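Local coordinates for protein M32 carboxypeptidase (Pyrococcus furiosus, PDB 1KA2) that removes amino acids one after another from the C-terminus of peptides with broad specificity, as a cobalt-dependent metallocarboxypeptidase that forms a homodimer, at residues 162-167 with 471-476. Residues are numbered along the deposited sequence; the frame is centred on the assembly and turned at random.
Sequences LYEEGL and YPPKEL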
loop_
_atom_site.group_PDB
_atom_site.type_symbol
_atom_site.label_atom_id
_atom_site.label_comp_id
_atom_site.label_asym_id
_atom_site.label_seq_id
_atom_site.Cartn_x
_atom_site.Cartn_y
_atom_site.Cartn_z
ATOM N N LEU A 162 -27.403 7.223 -9.210
ATOM C CA LEU A 162 -26.201 6.405 -9.291
ATOM C C LEU A 162 -25.146 6.959 -8.341
ATOM O O LEU A 162 -24.426 6.202 -7.698
ATOM C CB LEU A 162 -25.635 6.429 -10.717
ATOM C CG LEU A 162 -24.857 5.219 -11.249
ATOM C CD1 LEU A 162 -23.955 5.667 -12.405
ATOM C CD2 LEU A 162 -24.025 4.592 -10.149
ATOM N N TYR A 163 -25.064 8.282 -8.255
ATOM C CA TYR A 163 -24.064 8.936 -7.417
ATOM C C TYR A 163 -24.554 9.440 -6.069
ATOM O O TYR A 163 -23.747 9.809 -5.215
ATOM C CB TYR A 163 -23.432 10.093 -8.185
ATOM C CG TYR A 163 -22.801 9.645 -9.474
ATOM C CD1 TYR A 163 -23.454 9.818 -10.691
ATOM C CD2 TYR A 163 -21.567 8.989 -9.472
ATOM C CE1 TYR A 163 -22.898 9.348 -11.880
ATOM C CE2 TYR A 163 -21.001 8.511 -10.658
ATOM C CZ TYR A 163 -21.674 8.694 -11.856
ATOM O OH TYR A 163 -21.124 8.224 -13.025
ATOM N N GLU A 164 -25.869 9.482 -5.892
ATOM C CA GLU A 164 -26.455 9.930 -4.637
ATOM C C GLU A 164 -27.778 9.179 -4.451
ATOM O O GLU A 164 -28.836 9.596 -4.948
ATOM C CB GLU A 164 -26.677 11.445 -4.667
ATOM C CG GLU A 164 -27.162 12.057 -3.344
ATOM C CD GLU A 164 -26.106 12.072 -2.240
ATOM O OE1 GLU A 164 -24.904 11.971 -2.561
ATOM O OE2 GLU A 164 -26.472 12.211 -1.047
ATOM N N GLU A 165 -27.691 8.055 -3.746
ATOM C CA GLU A 165 -28.835 7.194 -3.488
ATOM C C GLU A 165 -30.108 7.974 -3.181
ATOM O O GLU A 165 -30.166 8.743 -2.218
ATOM C CB GLU A 165 -28.510 6.252 -2.329
ATOM C CG GLU A 165 -29.516 5.127 -2.128
ATOM C CD GLU A 165 -29.180 4.252 -0.931
ATOM O OE1 GLU A 165 -29.924 3.281 -0.691
ATOM O OE2 GLU A 165 -28.178 4.536 -0.228
ATOM N N GLY A 166 -31.124 7.788 -4.017
ATOM C CA GLY A 166 -32.387 8.472 -3.802
ATOM C C GLY A 166 -32.503 9.887 -4.348
ATOM O O GLY A 166 -33.569 10.508 -4.240
ATOM N N LEU A 167 -31.426 10.413 -4.928
ATOM C CA LEU A 167 -31.469 11.764 -5.479
ATOM C C LEU A 167 -32.279 11.741 -6.784
ATOM O O LEU A 167 -32.172 10.800 -7.580
ATOM C CB LEU A 167 -30.047 12.283 -5.729
ATOM C CG LEU A 167 -29.921 13.792 -5.960
ATOM C CD1 LEU A 167 -30.404 14.539 -4.718
ATOM C CD2 LEU A 167 -28.473 14.161 -6.262
ATOM N N TYR A 471 -29.162 3.923 6.894
ATOM C CA TYR A 471 -30.302 4.533 6.219
ATOM C C TYR A 471 -29.884 5.255 4.947
ATOM O O TYR A 471 -28.747 5.708 4.832
ATOM C CB TYR A 471 -30.974 5.555 7.145
ATOM C CG TYR A 471 -31.244 5.054 8.548
ATOM C CD1 TYR A 471 -30.433 5.436 9.619
ATOM C CD2 TYR A 471 -32.319 4.202 8.809
ATOM C CE1 TYR A 471 -30.691 4.984 10.918
ATOM C CE2 TYR A 471 -32.582 3.743 10.100
ATOM C CZ TYR A 471 -31.766 4.139 11.146
ATOM O OH TYR A 471 -32.044 3.699 12.419
ATOM N N PRO A 472 -30.805 5.378 3.974
ATOM C CA PRO A 472 -30.470 6.072 2.727
ATOM C C PRO A 472 -30.198 7.525 3.094
ATOM O O PRO A 472 -30.590 7.971 4.172
ATOM C CB PRO A 472 -31.740 5.917 1.892
ATOM C CG PRO A 472 -32.352 4.640 2.416
ATOM C CD PRO A 472 -32.150 4.776 3.900
ATOM N N PRO A 473 -29.538 8.285 2.208
ATOM C CA PRO A 473 -29.237 9.693 2.495
ATOM C C PRO A 473 -30.404 10.503 3.061
ATOM O O PRO A 473 -30.280 11.140 4.106
ATOM C CB PRO A 473 -28.778 10.229 1.145
ATOM C CG PRO A 473 -28.131 9.043 0.523
ATOM C CD PRO A 473 -29.096 7.922 0.849
ATOM N N LYS A 474 -31.536 10.480 2.371
ATOM C CA LYS A 474 -32.688 11.245 2.826
ATOM C C LYS A 474 -33.201 10.799 4.187
ATOM O O LYS A 474 -33.352 11.614 5.092
ATOM C CB LYS A 474 -33.805 11.178 1.789
ATOM C CG LYS A 474 -33.458 11.936 0.524
ATOM C CD LYS A 474 -34.597 11.937 -0.458
ATOM C CE LYS A 474 -34.255 12.775 -1.676
ATOM N NZ LYS A 474 -35.453 12.991 -2.539
ATOM N N GLU A 475 -33.455 9.507 4.337
ATOM C CA GLU A 475 -33.948 8.991 5.604
ATOM C C GLU A 475 -32.968 9.308 6.736
ATOM O O GLU A 475 -33.374 9.522 7.872
ATOM C CB GLU A 475 -34.195 7.484 5.493
ATOM C CG GLU A 475 -34.863 6.877 6.715
ATOM C CD GLU A 475 -35.294 5.435 6.498
ATOM O OE1 GLU A 475 -35.789 4.818 7.465
ATOM O OE2 GLU A 475 -35.141 4.923 5.364
ATOM N N LEU A 476 -31.677 9.361 6.420
ATOM C CA LEU A 476 -30.667 9.672 7.428
ATOM C C LEU A 476 -30.844 11.092 7.950
ATOM O O LEU A 476 -30.767 11.325 9.155
ATOM C CB LEU A 476 -29.256 9.515 6.851
ATOM C CG LEU A 476 -28.117 9.967 7.772
ATOM C CD1 LEU A 476 -28.236 9.282 9.126
ATOM C CD2 LEU A 476 -26.769 9.656 7.115
HETATM O O HOH W 1 -31.840 8.936 0.147
#
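A type II beta turn from Glu164 to Leu167, just past the end of helix 155-163, meets the first turn of helix 473-481, where Pro473 packs against Glu165. The Glu165 side chain runs at about a right angle to the proline ring, and its CB lies 3.6 Å from Pro473 CD. Its CG is anti to the backbone N (chi1 -169°) and the chain beyond is extended, which carries the carboxylate along to Pro472, the N-cap residue. There Glu165 OE1 sits 4.1 Å from Pro472 CB, and the same oxygen forms a salt bridge with Arg88 of helix 81-99. With an alanine here, Arg88 would probably lose this charged mate and a gap would open beside both prolines.

No direct hydrogen bond joins the segments; a water does. It donates to Glu165 O (2.9 Å) and accepts from Lys474 N (2.7 Å), so a backbone N-H in the first turn of the helix is satisfied through solvent. The beta turn closes with Leu167 N bonded to Glu164 O at 2.7 Å. Its third residue, Gly166, has a positive phi (84°), and a side chain here would press on the preceding carbonyl. Lys474 reaches with its extended chain toward the turn, with CE 3.5 Å from Gly166 O, and its NZ forms a salt bridge with Asp171.

On the more buried side, Glu164 bends at chi2 (70°) and brings OE2 to 3.7 Å from Pro473 CB. Ser294 and Gly296 hydrogen-bond to this carboxylate. The Glu164 side chain lies about 8 Å from that of the metal ligand Glu299.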